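Local atomic coordinates of jasmonate-induced oxygenase 2 (Arabidopsis thaliana, PDB entry 6LSV), a protein that uses iron(II) and 2-oxoglutarate to hydroxylate jasmonate, the stress hormone that triggers plant defence responses, to 12-hydroxyjasmonate. Residues Trp97-His102 and Ser156-Ile161. Sequence-based numbering, arbitrary orientation.
Sequences WREFFH and SFPPTI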
loop_
_atom_site.group_PDB
_atom_site.type_symbol
_atom_site.label_atom_id
_atom_site.label_comp_id
_atom_site.label_asym_id
_atom_site.label_seq_id
_atom_site.Cartn_x
_atom_site.Cartn_y
_atom_site.Cartn_z
ATOM N N TRP A 97 -6.318 -6.900 13.895
ATOM C CA TRP A 97 -4.917 -7.017 13.505
ATOM C C TRP A 97 -3.992 -6.546 14.620
ATOM O O TRP A 97 -2.945 -7.159 14.863
ATOM C CB TRP A 97 -4.661 -6.238 12.214
ATOM C CG TRP A 97 -5.060 -7.007 10.991
ATOM C CD1 TRP A 97 -6.159 -6.795 10.207
ATOM C CD2 TRP A 97 -4.374 -8.128 10.423
ATOM N NE1 TRP A 97 -6.194 -7.713 9.183
ATOM C CE2 TRP A 97 -5.109 -8.543 9.295
ATOM C CE3 TRP A 97 -3.206 -8.819 10.757
ATOM C CZ2 TRP A 97 -4.712 -9.613 8.498
ATOM C CZ3 TRP A 97 -2.817 -9.882 9.967
ATOM C CH2 TRP A 97 -3.568 -10.270 8.851
ATOM N N ARG A 98 -4.361 -5.466 15.313
ATOM C CA ARG A 98 -3.565 -5.031 16.456
ATOM C C ARG A 98 -3.442 -6.143 17.488
ATOM O O ARG A 98 -2.366 -6.352 18.061
ATOM C CB ARG A 98 -4.179 -3.782 17.088
ATOM C CG ARG A 98 -3.323 -3.191 18.198
ATOM C CD ARG A 98 -4.109 -2.230 19.079
ATOM N NE ARG A 98 -4.789 -1.178 18.323
ATOM C CZ ARG A 98 -4.172 -0.163 17.725
ATOM N NH1 ARG A 98 -2.848 -0.060 17.782
ATOM N NH2 ARG A 98 -4.878 0.747 17.067
ATOM N N GLU A 99 -4.535 -6.873 17.731
ATOM C CA GLU A 99 -4.491 -8.001 18.656
ATOM C C GLU A 99 -3.562 -9.095 18.143
ATOM O O GLU A 99 -2.829 -9.716 18.923
ATOM C CB GLU A 99 -5.903 -8.544 18.876
ATOM C CG GLU A 99 -5.975 -9.871 19.622
ATOM C CD GLU A 99 -5.524 -9.761 21.071
ATOM O OE1 GLU A 99 -6.320 -9.283 21.909
ATOM O OE2 GLU A 99 -4.377 -10.160 21.372
ATOM N N PHE A 100 -3.577 -9.342 16.830
ATOM C CA PHE A 100 -2.668 -10.325 16.250
ATOM C C PHE A 100 -1.215 -9.943 16.499
ATOM O O PHE A 100 -0.394 -10.785 16.878
ATOM C CB PHE A 100 -2.940 -10.466 14.751
ATOM C CG PHE A 100 -1.939 -11.327 14.032
ATOM C CD1 PHE A 100 -2.024 -12.710 14.092
ATOM C CD2 PHE A 100 -0.914 -10.754 13.297
ATOM C CE1 PHE A 100 -1.104 -13.505 13.434
ATOM C CE2 PHE A 100 0.009 -11.544 12.635
ATOM C CZ PHE A 100 -0.087 -12.921 12.702
ATOM N N PHE A 101 -0.879 -8.668 16.303
ATOM C CA PHE A 101 0.498 -8.229 16.476
ATOM C C PHE A 101 0.886 -8.049 17.937
ATOM O O PHE A 101 2.083 -7.986 18.238
ATOM C CB PHE A 101 0.735 -6.932 15.703
ATOM C CG PHE A 101 0.848 -7.130 14.219
ATOM C CD1 PHE A 101 1.958 -7.758 13.675
ATOM C CD2 PHE A 101 -0.160 -6.700 13.368
ATOM C CE1 PHE A 101 2.067 -7.949 12.308
ATOM C CE2 PHE A 101 -0.058 -6.886 11.997
ATOM C CZ PHE A 101 1.059 -7.514 11.468
ATOM N N HIS A 102 -0.085 -7.966 18.847
ATOM C CA HIS A 102 0.225 -7.938 20.272
ATOM C C HIS A 102 0.491 -9.323 20.845
ATOM O O HIS A 102 1.000 -9.423 21.966
ATOM C CB HIS A 102 -0.905 -7.263 21.047
ATOM C CG HIS A 102 -0.918 -5.775 20.902
ATOM N ND1 HIS A 102 -1.889 -4.977 21.467
ATOM C CD2 HIS A 102 -0.078 -4.940 20.248
ATOM C CE1 HIS A 102 -1.644 -3.714 21.170
ATOM N NE2 HIS A 102 -0.550 -3.663 20.432
ATOM N N SER A 156 -4.983 -16.707 12.874
ATOM C CA SER A 156 -5.957 -17.556 13.538
ATOM C C SER A 156 -6.317 -17.087 14.941
ATOM O O SER A 156 -7.462 -17.274 15.368
ATOM C CB SER A 156 -5.440 -18.988 13.576
ATOM O OG SER A 156 -6.433 -19.924 13.964
ATOM N N PHE A 157 -5.366 -16.484 15.673
ATOM C CA PHE A 157 -5.569 -16.278 17.101
ATOM C C PHE A 157 -6.789 -15.419 17.437
ATOM O O PHE A 157 -7.636 -15.878 18.211
ATOM C CB PHE A 157 -4.334 -15.686 17.775
ATOM C CG PHE A 157 -4.640 -15.073 19.114
ATOM C CD1 PHE A 157 -4.975 -15.882 20.193
ATOM C CD2 PHE A 157 -4.667 -13.696 19.284
ATOM C CE1 PHE A 157 -5.286 -15.332 21.423
ATOM C CE2 PHE A 157 -4.978 -13.144 20.514
ATOM C CZ PHE A 157 -5.287 -13.964 21.583
ATOM N N PRO A 158 -6.902 -14.172 16.962
ATOM C CA PRO A 158 -8.141 -13.438 17.222
ATOM C C PRO A 158 -9.283 -14.142 16.523
ATOM O O PRO A 158 -9.376 -14.103 15.287
ATOM C CB PRO A 158 -7.878 -12.045 16.619
ATOM C CG PRO A 158 -6.404 -11.987 16.384
ATOM C CD PRO A 158 -6.031 -13.401 16.059
ATOM N N PRO A 159 -10.141 -14.840 17.268
ATOM C CA PRO A 159 -11.033 -15.818 16.626
ATOM C C PRO A 159 -11.938 -15.211 15.575
ATOM O O PRO A 159 -12.452 -15.946 14.724
ATOM C CB PRO A 159 -11.829 -16.386 17.808
ATOM C CG PRO A 159 -10.944 -16.117 19.013
ATOM C CD PRO A 159 -10.372 -14.768 18.721
ATOM N N THR A 160 -12.116 -13.894 15.584
ATOM C CA THR A 160 -12.945 -13.212 14.604
ATOM C C THR A 160 -12.168 -12.708 13.395
ATOM O O THR A 160 -12.794 -12.260 12.429
ATOM C CB THR A 160 -13.655 -12.028 15.265
ATOM O OG1 THR A 160 -12.701 -11.258 16.005
ATOM C CG2 THR A 160 -14.737 -12.520 16.209
ATOM N N ILE A 161 -10.832 -12.789 13.411
ATOM C CA ILE A 161 -10.030 -12.042 12.442
ATOM C C ILE A 161 -10.341 -12.479 11.015
ATOM O O ILE A 161 -10.428 -11.645 10.107
ATOM C CB ILE A 161 -8.525 -12.161 12.768
ATOM C CG1 ILE A 161 -7.727 -11.118 11.978
ATOM C CG2 ILE A 161 -7.989 -13.566 12.497
ATOM C CD1 ILE A 161 -6.262 -11.041 12.359
#
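I161 reaches the last turns of helix 87-102 with its CD1 methyl, which sits over one face of the W97 indole. This is a CH-pi contact: CD1 lies 4.0 Å from the centroid of the W97 six-membered ring and 12° off the ring normal, almost directly above its centre. An extended chain, with CG1 of I161 anti to the backbone N (chi1 -166°) and CD1 anti again along the chain, carries the methyl across to the ring. The same CD1 meets CB of F100 at 4.1 Å. On that CB a second apolar group closes in, the ring of P158, whose CG lies 4.1 Å from it and 3.9 Å from CG of E99. Beyond P158, toward the more exposed end of the contact, the F157 ring turns its edge to the carboxylate of E99, CE2 on its rim facing the OE2 side, the two planes 74° apart.

Behind this first shell, a type I turn from P158 to I161, closed by the bond from I161 N to P158 O (2.7 Å), places the proline and the isoleucine against the same helix. A hydrogen bond between T160 OG1 and N96 OD1 adds a polar tie to helix 87-102. Farther in, W97 and F100 both meet the ring of Y139 on strand 137-144, and the side chain of W97 lies about 12 Å from the bound jasmonate. The contact thus joins the C-terminal part of helix 87-102 to the turn leading into helix 161-186, on the outside of the double-stranded beta-helix (jelly-roll) core characteristic of 2-oxoglutarate-dependent dioxygenases.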